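Local coordinates for protein AGR_C_1268p (Agrobacterium tumefaciens str. C58, PDB 2GHS) that probably opens sugar lactones as a metal-dependent gluconolactonase of the SMP-30/regucalcin family, binding one divalent cation in a six-bladed beta-propeller, at residues Thr62-Asn67 against Ser101-Ala106; Pro132-Asn137 against Thr158-Ile163; Phe186-Thr191 against Lys317-Pro322; Val253-Tyr256 against His262-Arg265; Gly270-Cys275 against Glu293-Asp298. One frame throughout, in Å; residues are numbered along the deposited sequence. Where two conformers were deposited one is given.

Contact 1 of 5, residues Thr62-Asn67 against Ser101-Ala106; sequences TAWWFN and SKQLIA
This contact joins two neighbouring blades of the beta-propeller of the SMP-30 family. Strand 62-67 belongs to one four-stranded antiparallel sheet and strand 102-107 to the next. The strands face each other across the blade interface, with the CA atoms of F66 and I105 10.3 Å apart, so side chains alone bridge the gap. Two pairs do the work. In the first, the amide end of Q103 meets the indole of W64. NE2 of Q103 sits 3.5 Å from CZ2 of W64, over one face and offset toward the rim of the ring. The amide stands nearly upright on the indole, with the planes 81° apart. CG of Q103 lies beside its backbone N (chi1 -64°), and the chain then runs extended, which carries the amide across to the tryptophan. CG2 of T62 covers the opposite face of the indole, so the ring is held between a methyl and an amide. The other end of the amide is also engaged, since OE1 of Q103 is hydrogen-bonded to R114. In the second pair, CE2 of F66 and CG2 of I105 touch at 4.2 Å, a plain apolar contact. All four residues are buried. L95 of strand 92-99 packs against each of them. L73 and E75 of strand 72-77 touch W64. R114 of strand 110-115 touches W64 and I105.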
# COMPACT_ATOMS: atom_id res chain seq x y z
N THR A 62 -15.95 -4.98 1.86
CA THR A 62 -15.63 -4.05 0.77
C THR A 62 -14.09 -3.77 0.66
O THR A 62 -13.44 -3.48 1.66
CB THR A 62 -16.37 -2.71 0.97
OG1 THR A 62 -17.78 -2.95 1.02
CG2 THR A 62 -16.10 -1.76 -0.16
N ALA A 63 -13.55 -3.95 -0.53
CA ALA A 63 -12.19 -3.57 -0.84
C ALA A 63 -12.19 -2.14 -1.36
O ALA A 63 -13.05 -1.74 -2.13
CB ALA A 63 -11.60 -4.53 -1.88
N TRP A 64 -11.18 -1.40 -0.95
CA TRP A 64 -10.98 -0.03 -1.35
C TRP A 64 -9.56 0.11 -1.93
O TRP A 64 -8.62 -0.55 -1.46
CB TRP A 64 -11.11 0.88 -0.13
CG TRP A 64 -12.46 0.89 0.52
CD1 TRP A 64 -12.89 0.06 1.51
CD2 TRP A 64 -13.52 1.81 0.29
NE1 TRP A 64 -14.17 0.40 1.88
CE2 TRP A 64 -14.57 1.49 1.14
CE3 TRP A 64 -13.67 2.91 -0.57
CZ2 TRP A 64 -15.77 2.21 1.16
CZ3 TRP A 64 -14.87 3.64 -0.55
CH2 TRP A 64 -15.90 3.27 0.31
N TRP A 65 -9.40 0.96 -2.94
CA TRP A 65 -8.05 1.33 -3.42
C TRP A 65 -8.12 2.66 -4.13
O TRP A 65 -9.21 3.22 -4.32
CB TRP A 65 -7.44 0.24 -4.32
CG TRP A 65 -8.14 -0.01 -5.59
CD1 TRP A 65 -7.92 0.61 -6.79
CD2 TRP A 65 -9.14 -1.00 -5.82
NE1 TRP A 65 -8.75 0.07 -7.75
CE2 TRP A 65 -9.50 -0.92 -7.18
CE3 TRP A 65 -9.78 -1.94 -5.00
CZ2 TRP A 65 -10.48 -1.73 -7.73
CZ3 TRP A 65 -10.75 -2.77 -5.56
CH2 TRP A 65 -11.09 -2.64 -6.91
N PHE A 66 -6.95 3.18 -4.52
CA PHE A 66 -6.91 4.43 -5.21
C PHE A 66 -6.40 4.30 -6.64
O PHE A 66 -5.63 3.41 -6.96
CB PHE A 66 -6.00 5.43 -4.47
CG PHE A 66 -6.46 5.77 -3.10
CD1 PHE A 66 -6.06 4.99 -2.01
CD2 PHE A 66 -7.25 6.88 -2.89
CE1 PHE A 66 -6.49 5.32 -0.72
CE2 PHE A 66 -7.69 7.20 -1.63
CZ PHE A 66 -7.32 6.42 -0.54
N ASN A 67 -6.82 5.24 -7.47
CA ASN A 67 -6.18 5.55 -8.76
C ASN A 67 -5.51 6.90 -8.57
O ASN A 67 -6.14 7.92 -8.72
CB ASN A 67 -7.20 5.57 -9.87
CG ASN A 67 -6.57 5.59 -11.26
OD1 ASN A 67 -5.37 5.47 -11.40
ND2 ASN A 67 -7.41 5.72 -12.29
N SER A 101 -18.68 4.67 10.16
CA SER A 101 -19.12 5.89 9.46
C SER A 101 -18.01 6.85 9.02
O SER A 101 -18.31 7.87 8.43
CB SER A 101 -20.09 6.63 10.37
OG SER A 101 -19.50 6.99 11.61
N LYS A 102 -16.74 6.55 9.33
CA LYS A 102 -15.65 7.46 9.06
C LYS A 102 -14.39 6.73 8.63
O LYS A 102 -14.06 5.66 9.14
CB LYS A 102 -15.33 8.31 10.29
CG LYS A 102 -16.45 9.19 10.83
CD LYS A 102 -16.50 10.53 10.08
N GLN A 103 -13.67 7.35 7.70
CA GLN A 103 -12.40 6.89 7.22
C GLN A 103 -11.40 8.07 7.30
O GLN A 103 -11.80 9.24 7.32
CB GLN A 103 -12.50 6.47 5.77
CG GLN A 103 -13.43 5.29 5.53
CD GLN A 103 -13.82 5.12 4.05
OE1 GLN A 103 -13.96 6.10 3.32
NE2 GLN A 103 -13.99 3.88 3.62
N LEU A 104 -10.11 7.72 7.28
CA LEU A 104 -8.97 8.67 7.15
C LEU A 104 -8.32 8.44 5.78
O LEU A 104 -8.08 7.30 5.39
CB LEU A 104 -7.95 8.38 8.27
CG LEU A 104 -6.67 9.24 8.21
CD1 LEU A 104 -6.92 10.70 8.50
CD2 LEU A 104 -5.60 8.68 9.12
N ILE A 105 -8.14 9.53 5.03
CA ILE A 105 -7.47 9.44 3.74
C ILE A 105 -6.23 10.31 3.78
O ILE A 105 -6.29 11.48 4.19
CB ILE A 105 -8.37 9.95 2.61
CG1 ILE A 105 -9.50 8.94 2.33
CG2 ILE A 105 -7.54 10.19 1.37
CD1 ILE A 105 -10.48 9.41 1.30
N ALA A 106 -5.10 9.73 3.37
CA ALA A 106 -3.85 10.47 3.20
C ALA A 106 -3.80 10.90 1.75
O ALA A 106 -4.04 10.13 0.85
CB ALA A 106 -2.65 9.61 3.52

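Contact 2 of 5, residues Pro132-Asn137 against Thr158-Ile163; sequences PGNRSN and TGAGSI. With K (potassium ion), chain B; EDO (1,2-ethanediol), chain D.
N134 reaches A160 from the start of strand 134-141, the first strand of a propeller sheet in which 161-167 is the third. The intervening strand 147-153 separates the two, and the CA atoms of N134 and G161 are 7.6 Å apart. CG of N134 lies beside its own backbone N (chi1 -84°), and the side chain heads for the loop before strand 161-167. CB of N134 lies 4.2 Å from the potassium ion, a near approach and no bond. Beyond CG the two ends of the amide meet different atoms of A160. OD1 of N134 rests 4.1 Å from CB of A160. ND2 of N134 donates to the backbone O of A160 at 3.1 Å, with an angle of 161° at the hydrogen. The acceptor lies in the amide plane of N134, but ND2 stands above the carbonyl plane of A160. The backbone O of N134 binds potassium. Carbonyl oxygens of D108, E128 and L131 and a water also hold the ion. The next residues turn to the predicted substrate site. NH1 of R135 donates to O of S136 and to OD1 of N137, which fixes the guanidinium against the strand. A 1,2-ethanediol, probably from the crystallisation liquor, bonds here to OD1 and ND2 of N137, and to E52 and N182. NH2 of R135 donates almost straight to O1 of the diol at 2.9 Å, with O1 in the guanidinium plane.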
# COMPACT_ATOMS: atom_id res chain seq x y z
N PRO A 132 3.86 21.93 -2.67
CA PRO A 132 3.12 21.47 -3.83
C PRO A 132 3.84 20.51 -4.74
O PRO A 132 3.17 19.75 -5.47
CB PRO A 132 2.81 22.77 -4.60
CG PRO A 132 3.69 23.76 -4.06
CD PRO A 132 3.97 23.39 -2.64
N GLY A 133 5.17 20.50 -4.70
CA GLY A 133 5.94 19.60 -5.53
C GLY A 133 5.97 18.15 -5.08
O GLY A 133 6.54 17.31 -5.79
N ASN A 134 5.41 17.85 -3.90
CA ASN A 134 5.39 16.52 -3.37
C ASN A 134 3.97 15.94 -3.34
O ASN A 134 2.98 16.70 -3.27
CB ASN A 134 5.94 16.48 -1.91
CG ASN A 134 7.48 16.38 -1.84
OD1 ASN A 134 8.21 16.80 -2.75
ND2 ASN A 134 7.96 15.80 -0.74
N ARG A 135 3.86 14.62 -3.31
CA ARG A 135 2.59 13.92 -3.10
C ARG A 135 2.78 12.82 -2.06
O ARG A 135 3.92 12.47 -1.71
CB ARG A 135 2.05 13.35 -4.42
CG ARG A 135 2.90 12.25 -5.10
CD ARG A 135 2.03 11.61 -6.13
NE ARG A 135 2.68 10.55 -6.87
CZ ARG A 135 2.77 9.27 -6.51
NH1 ARG A 135 2.32 8.82 -5.34
NH2 ARG A 135 3.38 8.41 -7.35
N SER A 136 1.68 12.32 -1.54
CA SER A 136 1.74 11.14 -0.67
C SER A 136 1.87 9.87 -1.49
O SER A 136 1.46 9.81 -2.64
CB SER A 136 0.54 11.03 0.30
OG SER A 136 -0.69 10.96 -0.40
N ASN A 137 2.38 8.82 -0.86
CA ASN A 137 2.51 7.54 -1.53
C ASN A 137 2.02 6.44 -0.56
O ASN A 137 0.95 6.54 0.04
CB ASN A 137 3.96 7.35 -2.07
CG ASN A 137 4.03 6.25 -3.15
OD1 ASN A 137 3.23 6.28 -4.07
ND2 ASN A 137 5.00 5.30 -3.04
N THR A 158 15.35 12.92 -6.16
CA THR A 158 16.17 12.16 -5.23
C THR A 158 16.07 12.72 -3.82
O THR A 158 16.36 13.89 -3.59
CB THR A 158 17.62 12.09 -5.67
OG1 THR A 158 17.67 11.52 -6.97
CG2 THR A 158 18.39 11.23 -4.72
N GLY A 159 15.69 11.87 -2.87
CA GLY A 159 15.67 12.29 -1.48
C GLY A 159 14.60 13.26 -1.02
O GLY A 159 14.66 13.76 0.11
N ALA A 160 13.62 13.54 -1.88
CA ALA A 160 12.62 14.58 -1.57
C ALA A 160 11.56 14.10 -0.60
O ALA A 160 10.79 14.90 -0.02
CB ALA A 160 11.97 15.09 -2.88
N GLY A 161 11.46 12.79 -0.45
CA GLY A 161 10.41 12.18 0.39
C GLY A 161 10.82 11.84 1.82
O GLY A 161 11.97 11.92 2.19
N SER A 162 9.81 11.47 2.59
CA SER A 162 9.91 11.14 4.00
C SER A 162 8.85 10.11 4.39
O SER A 162 7.91 9.85 3.62
CB SER A 162 9.66 12.39 4.84
OG SER A 162 10.58 13.42 4.48
N ILE A 163 9.00 9.55 5.58
CA ILE A 163 8.00 8.71 6.23
C ILE A 163 7.64 9.39 7.53
O ILE A 163 8.52 9.75 8.33
CB ILE A 163 8.44 7.27 6.44
CG1 ILE A 163 8.59 6.62 5.07
CG2 ILE A 163 7.43 6.50 7.28
CD1 ILE A 163 9.16 5.21 5.09
K K B . 2.17 18.09 -1.01
C1 EDO D . 5.05 5.06 -6.93
O1 EDO D . 3.73 5.60 -6.76
C2 EDO D . 4.95 3.55 -6.65
O2 EDO D . 4.51 3.29 -5.29
O HOH W 1 3.14 15.59 -0.15

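Contact 3 of 5, residues Phe186-Thr191 against Lys317-Pro322; sequences FSPDGT and KGRFEP
The hydrogen bonds between the two segments come from R319, which grips one backbone oxygen with both terminal nitrogens. NH1 of R319 reaches O of F186 at 2.9 Å, and NH2 of R319 reaches the same oxygen of F186 at 3.0 Å. The oxygen lies at the edge of the guanidinium, in its plane. The two donors meet the carbonyl differently: NH2 is tilted 16° from its plane, while NH1 stands well above it. NH2 also donates to O of D238. A bend in the arginine chain at chi3 (130°) turns the guanidinium to this end-on grip.

Van der Waals contact adds to it. CA of P188 lies over one face of the guanidinium, and CG of P188 comes within 3.5 Å of NH2 of R319. The proline ring lies crosswise to the arginine chain. The contact thus pins the loop between strands 170-186 and 192-197 of one propeller sheet to the segment that follows strand 309-311, far along the chain.

Turn bonds shape the first loop. S187 to G190 form a type I beta turn, with N of G190 donating to O of S187. D189 then makes an Asx turn, its OD1 accepting from N of T191 at 3.1 Å.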
# COMPACT_ATOMS: atom_id res chain seq x y z
N PHE A 186 4.16 -4.11 9.05
CA PHE A 186 4.51 -4.36 10.43
C PHE A 186 4.45 -5.84 10.81
O PHE A 186 3.62 -6.58 10.30
CB PHE A 186 3.60 -3.56 11.39
CG PHE A 186 3.60 -2.10 11.07
CD1 PHE A 186 4.66 -1.30 11.43
CD2 PHE A 186 2.55 -1.55 10.37
CE1 PHE A 186 4.67 0.06 11.07
CE2 PHE A 186 2.53 -0.21 10.00
CZ PHE A 186 3.60 0.61 10.33
N SER A 187 5.30 -6.26 11.73
CA SER A 187 5.31 -7.63 12.22
C SER A 187 4.05 -7.95 13.00
O SER A 187 3.35 -7.02 13.47
CB SER A 187 6.55 -7.84 13.07
OG SER A 187 6.47 -7.12 14.28
N PRO A 188 3.76 -9.24 13.21
CA PRO A 188 2.52 -9.62 13.88
C PRO A 188 2.32 -9.03 15.26
O PRO A 188 1.20 -8.69 15.61
CB PRO A 188 2.61 -11.15 13.95
CG PRO A 188 3.41 -11.51 12.74
CD PRO A 188 4.50 -10.44 12.73
N ASP A 189 3.39 -8.83 16.02
CA ASP A 189 3.21 -8.26 17.35
C ASP A 189 3.37 -6.75 17.41
O ASP A 189 3.30 -6.20 18.49
CB ASP A 189 4.06 -8.97 18.36
CG ASP A 189 5.52 -8.76 18.17
OD1 ASP A 189 5.97 -8.02 17.28
OD2 ASP A 189 6.27 -9.42 18.95
N GLY A 190 3.56 -6.10 16.26
CA GLY A 190 3.69 -4.63 16.23
C GLY A 190 5.05 -4.09 16.67
O GLY A 190 5.24 -2.79 16.80
N THR A 191 5.99 -4.99 16.92
CA THR A 191 7.30 -4.62 17.45
C THR A 191 8.40 -4.35 16.41
O THR A 191 9.52 -3.92 16.78
CB THR A 191 7.83 -5.64 18.46
OG1 THR A 191 7.96 -6.90 17.81
CG2 THR A 191 6.91 -5.76 19.64
N LYS A 317 -2.56 -16.40 5.09
CA LYS A 317 -3.05 -16.31 6.45
C LYS A 317 -2.78 -14.86 6.84
O LYS A 317 -1.76 -14.55 7.43
CB LYS A 317 -2.31 -17.28 7.39
CG LYS A 317 -2.32 -18.74 7.01
CD LYS A 317 -3.65 -19.40 7.29
CE LYS A 317 -3.57 -20.95 7.17
NZ LYS A 317 -4.87 -21.53 6.71
N GLY A 318 -3.71 -13.97 6.52
CA GLY A 318 -3.54 -12.56 6.78
C GLY A 318 -4.16 -12.04 8.06
O GLY A 318 -4.52 -12.79 8.97
N ARG A 319 -4.21 -10.71 8.14
CA ARG A 319 -4.84 -10.00 9.25
C ARG A 319 -5.46 -8.74 8.72
O ARG A 319 -4.91 -8.09 7.82
CB ARG A 319 -3.86 -9.64 10.34
CG ARG A 319 -2.56 -9.08 9.86
CD ARG A 319 -1.70 -8.51 11.05
NE ARG A 319 -0.35 -9.06 10.98
CZ ARG A 319 0.77 -8.38 10.72
NH1 ARG A 319 0.76 -7.07 10.53
NH2 ARG A 319 1.92 -9.06 10.65
N PHE A 320 -6.61 -8.39 9.27
CA PHE A 320 -7.25 -7.17 8.87
C PHE A 320 -6.50 -5.98 9.42
O PHE A 320 -5.84 -6.05 10.44
CB PHE A 320 -8.69 -7.13 9.34
CG PHE A 320 -9.56 -8.25 8.78
CD1 PHE A 320 -9.71 -8.42 7.41
CD2 PHE A 320 -10.25 -9.10 9.62
CE1 PHE A 320 -10.50 -9.43 6.90
CE2 PHE A 320 -11.07 -10.10 9.10
CZ PHE A 320 -11.19 -10.25 7.72
N GLU A 321 -6.57 -4.88 8.67
CA GLU A 321 -5.83 -3.69 8.99
C GLU A 321 -6.37 -3.04 10.25
O GLU A 321 -7.59 -3.05 10.49
CB GLU A 321 -5.90 -2.71 7.79
CG GLU A 321 -5.18 -3.23 6.52
CD GLU A 321 -3.64 -3.42 6.66
OE1 GLU A 321 -2.99 -2.62 7.33
OE2 GLU A 321 -3.07 -4.39 6.11
N PRO A 322 -5.49 -2.53 11.10
CA PRO A 322 -5.93 -1.80 12.28
C PRO A 322 -6.71 -0.55 11.95
O PRO A 322 -6.53 0.03 10.88
CB PRO A 322 -4.62 -1.36 12.95
CG PRO A 322 -3.63 -2.32 12.45
CD PRO A 322 -4.02 -2.65 11.07

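Contact 4 of 5, residues Val253-Tyr256 against His262-Arg265; sequences VDRY and HIAR
OD1 of D254 is held by two side chains of the opposite strand. NE of R265 donates to OD1 of D254 at 2.8 Å in an almost straight bond (172°). NE2 of H262 lies at the same distance from OD1 of D254, but its bond is bent and weak. The other carboxylate oxygen, OD2 of D254, takes a bond from NH2 of R265 at 3.0 Å. This is a side-on salt bridge: NE and NH2 meet the syn lone pairs of the two oxygens, and the carboxylate and guanidinium planes lie only 22° apart. The histidine ring is set steeply to the carboxylate. Its CG is anti to the backbone N (chi1 -171°), and the imidazole reaches back toward D254 while lying over one face of Y256. That pair is an offset stack, with centroids 4.9 Å apart.

The strands form an antiparallel hairpin with a classic beta bulge, where I263 and A264 both face R255. N of R255 donates to O of A264 at 2.9 Å. O of R255 accepts from N of I263 at 2.9 Å and, weakly, from N of A264. On the side away from the salt bridge, CD1 of I263 lies over a face of the R255 guanidinium, 3.8 Å from NE of R255. NE of R255 bonds to H242 and NH1 to the hydroxyl of Y266. The guanidinium of R265 has a second charged partner in E250. In the sheet, strand 243-248 flanks 252-256, and strand 34-36 pairs with 262-267 at the other side of the hairpin.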
# COMPACT_ATOMS: atom_id res chain seq x y z
N VAL A 253 4.27 -10.86 -6.91
CA VAL A 253 4.35 -10.63 -5.49
C VAL A 253 5.39 -11.62 -4.96
O VAL A 253 5.30 -12.84 -5.21
CB VAL A 253 2.97 -10.82 -4.79
CG1 VAL A 253 3.08 -10.64 -3.25
CG2 VAL A 253 1.97 -9.80 -5.33
N ASP A 254 6.42 -11.07 -4.31
CA ASP A 254 7.49 -11.85 -3.73
C ASP A 254 7.21 -12.07 -2.25
O ASP A 254 6.84 -11.13 -1.52
CB ASP A 254 8.81 -11.10 -3.90
CG ASP A 254 9.30 -11.16 -5.33
OD1 ASP A 254 9.16 -12.26 -5.95
OD2 ASP A 254 9.80 -10.13 -5.84
N ARG A 255 7.45 -13.29 -1.80
CA ARG A 255 7.29 -13.65 -0.40
C ARG A 255 8.65 -14.00 0.23
O ARG A 255 9.45 -14.77 -0.31
CB ARG A 255 6.34 -14.82 -0.30
CG ARG A 255 6.09 -15.38 1.07
CD ARG A 255 5.24 -16.66 0.96
NE ARG A 255 4.90 -17.29 2.24
CZ ARG A 255 4.18 -18.40 2.30
NH1 ARG A 255 3.75 -18.98 1.19
NH2 ARG A 255 3.90 -18.94 3.46
N TYR A 256 8.85 -13.37 1.37
CA TYR A 256 10.05 -13.53 2.21
C TYR A 256 9.75 -14.07 3.58
O TYR A 256 8.82 -13.58 4.26
CB TYR A 256 10.70 -12.18 2.37
CG TYR A 256 11.08 -11.51 1.04
CD1 TYR A 256 10.19 -10.68 0.35
CD2 TYR A 256 12.33 -11.72 0.48
CE1 TYR A 256 10.55 -10.08 -0.86
CE2 TYR A 256 12.69 -11.11 -0.73
CZ TYR A 256 11.80 -10.30 -1.40
OH TYR A 256 12.17 -9.68 -2.60
N HIS A 262 14.05 -15.10 0.20
CA HIS A 262 13.05 -15.06 -0.85
C HIS A 262 12.60 -16.46 -1.19
O HIS A 262 13.30 -17.20 -1.89
CB HIS A 262 13.65 -14.39 -2.09
CG HIS A 262 12.65 -14.10 -3.16
ND1 HIS A 262 13.02 -13.82 -4.45
CD2 HIS A 262 11.30 -14.08 -3.14
CE1 HIS A 262 11.93 -13.66 -5.19
NE2 HIS A 262 10.87 -13.79 -4.41
N ILE A 263 11.44 -16.84 -0.66
CA ILE A 263 11.00 -18.22 -0.79
C ILE A 263 10.01 -18.49 -1.92
O ILE A 263 9.87 -19.64 -2.36
CB ILE A 263 10.45 -18.81 0.52
CG1 ILE A 263 9.13 -18.12 0.90
CG2 ILE A 263 11.48 -18.78 1.67
CD1 ILE A 263 8.40 -18.87 1.97
N ALA A 264 9.32 -17.46 -2.42
CA ALA A 264 8.37 -17.64 -3.49
C ALA A 264 8.16 -16.36 -4.28
O ALA A 264 8.30 -15.23 -3.73
CB ALA A 264 7.04 -18.12 -2.97
N ARG A 265 7.73 -16.55 -5.51
CA ARG A 265 7.27 -15.50 -6.40
C ARG A 265 5.95 -15.90 -7.03
O ARG A 265 5.85 -16.97 -7.68
CB ARG A 265 8.28 -15.23 -7.52
CG ARG A 265 7.74 -14.29 -8.60
CD ARG A 265 8.84 -13.64 -9.42
NE ARG A 265 9.51 -12.56 -8.69
CZ ARG A 265 10.39 -11.72 -9.24
NH1 ARG A 265 10.70 -11.83 -10.52
NH2 ARG A 265 10.95 -10.75 -8.51

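Contact 5 of 5, residues Gly270-Cys275 against Glu293-Asp298; sequences GKQTTC and EHLDDD
Q272 lies against L295, the two side chains running antiparallel alongside one another. NE2 and CD of Q272 pass CG of L295, and OE1 of Q272 approaches CD2 of L295 at 3.6 Å. The leucine branches thus touch both ends of the amide. The amide also makes the polar bond of the contact. NE2 of Q272 donates to the backbone O of E293 at 2.9 Å, nearly straight at 169°. The acceptor lies in the amide plane, and the donor is tilted 20° from the carbonyl plane. CG of Q272 is beside its backbone N (chi1 -59°), and the extended chain carries the amide over to E293.

Q272 is the centre of an inverse gamma turn, in the segment that leads into the propeller strand. Its partners lie in the loop that leads from strand 285-290 to helix 297-302. D296 is the N-cap of that helix, and its OD1 accepts from N of A299. The side chain of E293 lies about 5 Å from that of R135, a predicted substrate-binding residue, at their nearest atoms.

NE2 of Q272 also bonds weakly to O of A291. One amide nitrogen therefore serves one carbonyl firmly and a second one weakly, which ties that loop to the segment leading into that strand.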
# COMPACT_ATOMS: atom_id res chain seq x y z
N GLY A 270 -0.57 -8.17 -14.58
CA GLY A 270 -0.10 -6.77 -14.72
C GLY A 270 1.32 -6.64 -14.23
O GLY A 270 1.58 -6.87 -13.04
N LYS A 271 2.22 -6.22 -15.13
CA LYS A 271 3.66 -6.24 -14.85
C LYS A 271 4.08 -5.15 -13.89
O LYS A 271 5.01 -5.33 -13.11
CB LYS A 271 4.49 -6.18 -16.14
CG LYS A 271 4.26 -7.38 -17.08
CD LYS A 271 4.60 -8.75 -16.41
CE LYS A 271 3.44 -9.75 -16.47
N GLN A 272 3.37 -4.02 -13.90
CA GLN A 272 3.68 -2.92 -12.99
C GLN A 272 2.89 -3.09 -11.69
O GLN A 272 1.95 -2.35 -11.39
CB GLN A 272 3.44 -1.58 -13.65
CG GLN A 272 4.27 -1.42 -14.88
CD GLN A 272 4.37 -0.05 -15.42
OE1 GLN A 272 5.45 0.32 -15.88
NE2 GLN A 272 3.28 0.70 -15.41
N THR A 273 3.33 -4.11 -10.94
CA THR A 273 2.62 -4.58 -9.76
C THR A 273 2.86 -3.54 -8.65
O THR A 273 4.02 -3.16 -8.39
CB THR A 273 3.18 -5.91 -9.29
OG1 THR A 273 3.66 -6.65 -10.38
CG2 THR A 273 2.13 -6.71 -8.54
N THR A 274 1.80 -3.09 -7.98
CA THR A 274 1.99 -2.01 -7.01
C THR A 274 1.78 -2.36 -5.53
O THR A 274 2.54 -1.91 -4.71
CB THR A 274 1.11 -0.81 -7.32
OG1 THR A 274 -0.22 -1.23 -7.49
CG2 THR A 274 1.59 -0.12 -8.59
N CYS A 275 0.80 -3.17 -5.19
CA CYS A 275 0.49 -3.39 -3.78
C CYS A 275 -0.44 -4.58 -3.55
O CYS A 275 -1.40 -4.74 -4.28
CB CYS A 275 -0.14 -2.14 -3.14
SG CYS A 275 -0.06 -2.13 -1.32
N GLU A 293 0.85 3.34 -15.68
CA GLU A 293 1.64 4.58 -15.74
C GLU A 293 2.93 4.37 -16.54
O GLU A 293 3.65 3.40 -16.33
CB GLU A 293 1.97 5.08 -14.33
CG GLU A 293 2.70 6.44 -14.22
CD GLU A 293 3.35 6.64 -12.84
OE1 GLU A 293 3.59 5.64 -12.13
OE2 GLU A 293 3.66 7.80 -12.47
N HIS A 294 3.18 5.29 -17.47
CA HIS A 294 4.38 5.34 -18.29
C HIS A 294 4.39 4.36 -19.46
O HIS A 294 5.17 4.54 -20.38
CB HIS A 294 5.65 5.12 -17.46
CG HIS A 294 5.83 6.11 -16.35
ND1 HIS A 294 6.16 5.73 -15.07
CD2 HIS A 294 5.74 7.46 -16.34
CE1 HIS A 294 6.27 6.82 -14.31
NE2 HIS A 294 6.01 7.88 -15.06
N LEU A 295 3.55 3.34 -19.45
CA LEU A 295 3.57 2.31 -20.50
C LEU A 295 3.08 2.88 -21.82
O LEU A 295 2.06 3.56 -21.87
CB LEU A 295 2.67 1.14 -20.12
CG LEU A 295 3.11 0.25 -18.97
CD1 LEU A 295 2.10 -0.87 -18.76
CD2 LEU A 295 4.50 -0.32 -19.27
N ASP A 296 3.81 2.58 -22.90
CA ASP A 296 3.40 3.06 -24.22
C ASP A 296 2.22 2.25 -24.75
O ASP A 296 1.82 1.23 -24.16
CB ASP A 296 4.60 3.15 -25.21
CG ASP A 296 4.88 1.84 -26.01
OD1 ASP A 296 4.55 0.72 -25.58
OD2 ASP A 296 5.50 1.96 -27.10
N ASP A 297 1.66 2.73 -25.85
CA ASP A 297 0.45 2.15 -26.42
C ASP A 297 0.63 0.71 -26.90
O ASP A 297 -0.30 -0.09 -26.80
CB ASP A 297 -0.01 3.00 -27.59
CG ASP A 297 -1.44 2.71 -27.97
OD1 ASP A 297 -2.33 3.21 -27.25
OD2 ASP A 297 -1.65 2.01 -28.99
N ASP A 298 1.81 0.40 -27.44
CA ASP A 298 2.09 -0.96 -27.92
C ASP A 298 2.10 -1.97 -26.76
O ASP A 298 1.65 -3.10 -26.92
CB ASP A 298 3.45 -1.03 -28.63
CG ASP A 298 3.52 -0.13 -29.85
OD1 ASP A 298 2.46 0.40 -30.27
OD2 ASP A 298 4.64 0.07 -30.38

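Contact 1 is fully buried and joins two propeller sheets by side chains alone. Contact 4 lies within one sheet as a hairpin, with the most buried surface of the five, and combines backbone bonds, a salt bridge and a ring stack. Contacts 2, 3 and 5 are partly buried. Each fastens a loop by a side chain donating to a backbone carbonyl: an asparagine, an arginine and a glutamine respectively. Contact 2 holds the potassium ligand N134 and predicted substrate residues, and the nearest atoms of contact 5 are about 5 Å away. Contacts 1 and 2 touch through A106 and S136. Contacts 4 and 5 follow each other, as strand 262-267 leads to 273-279.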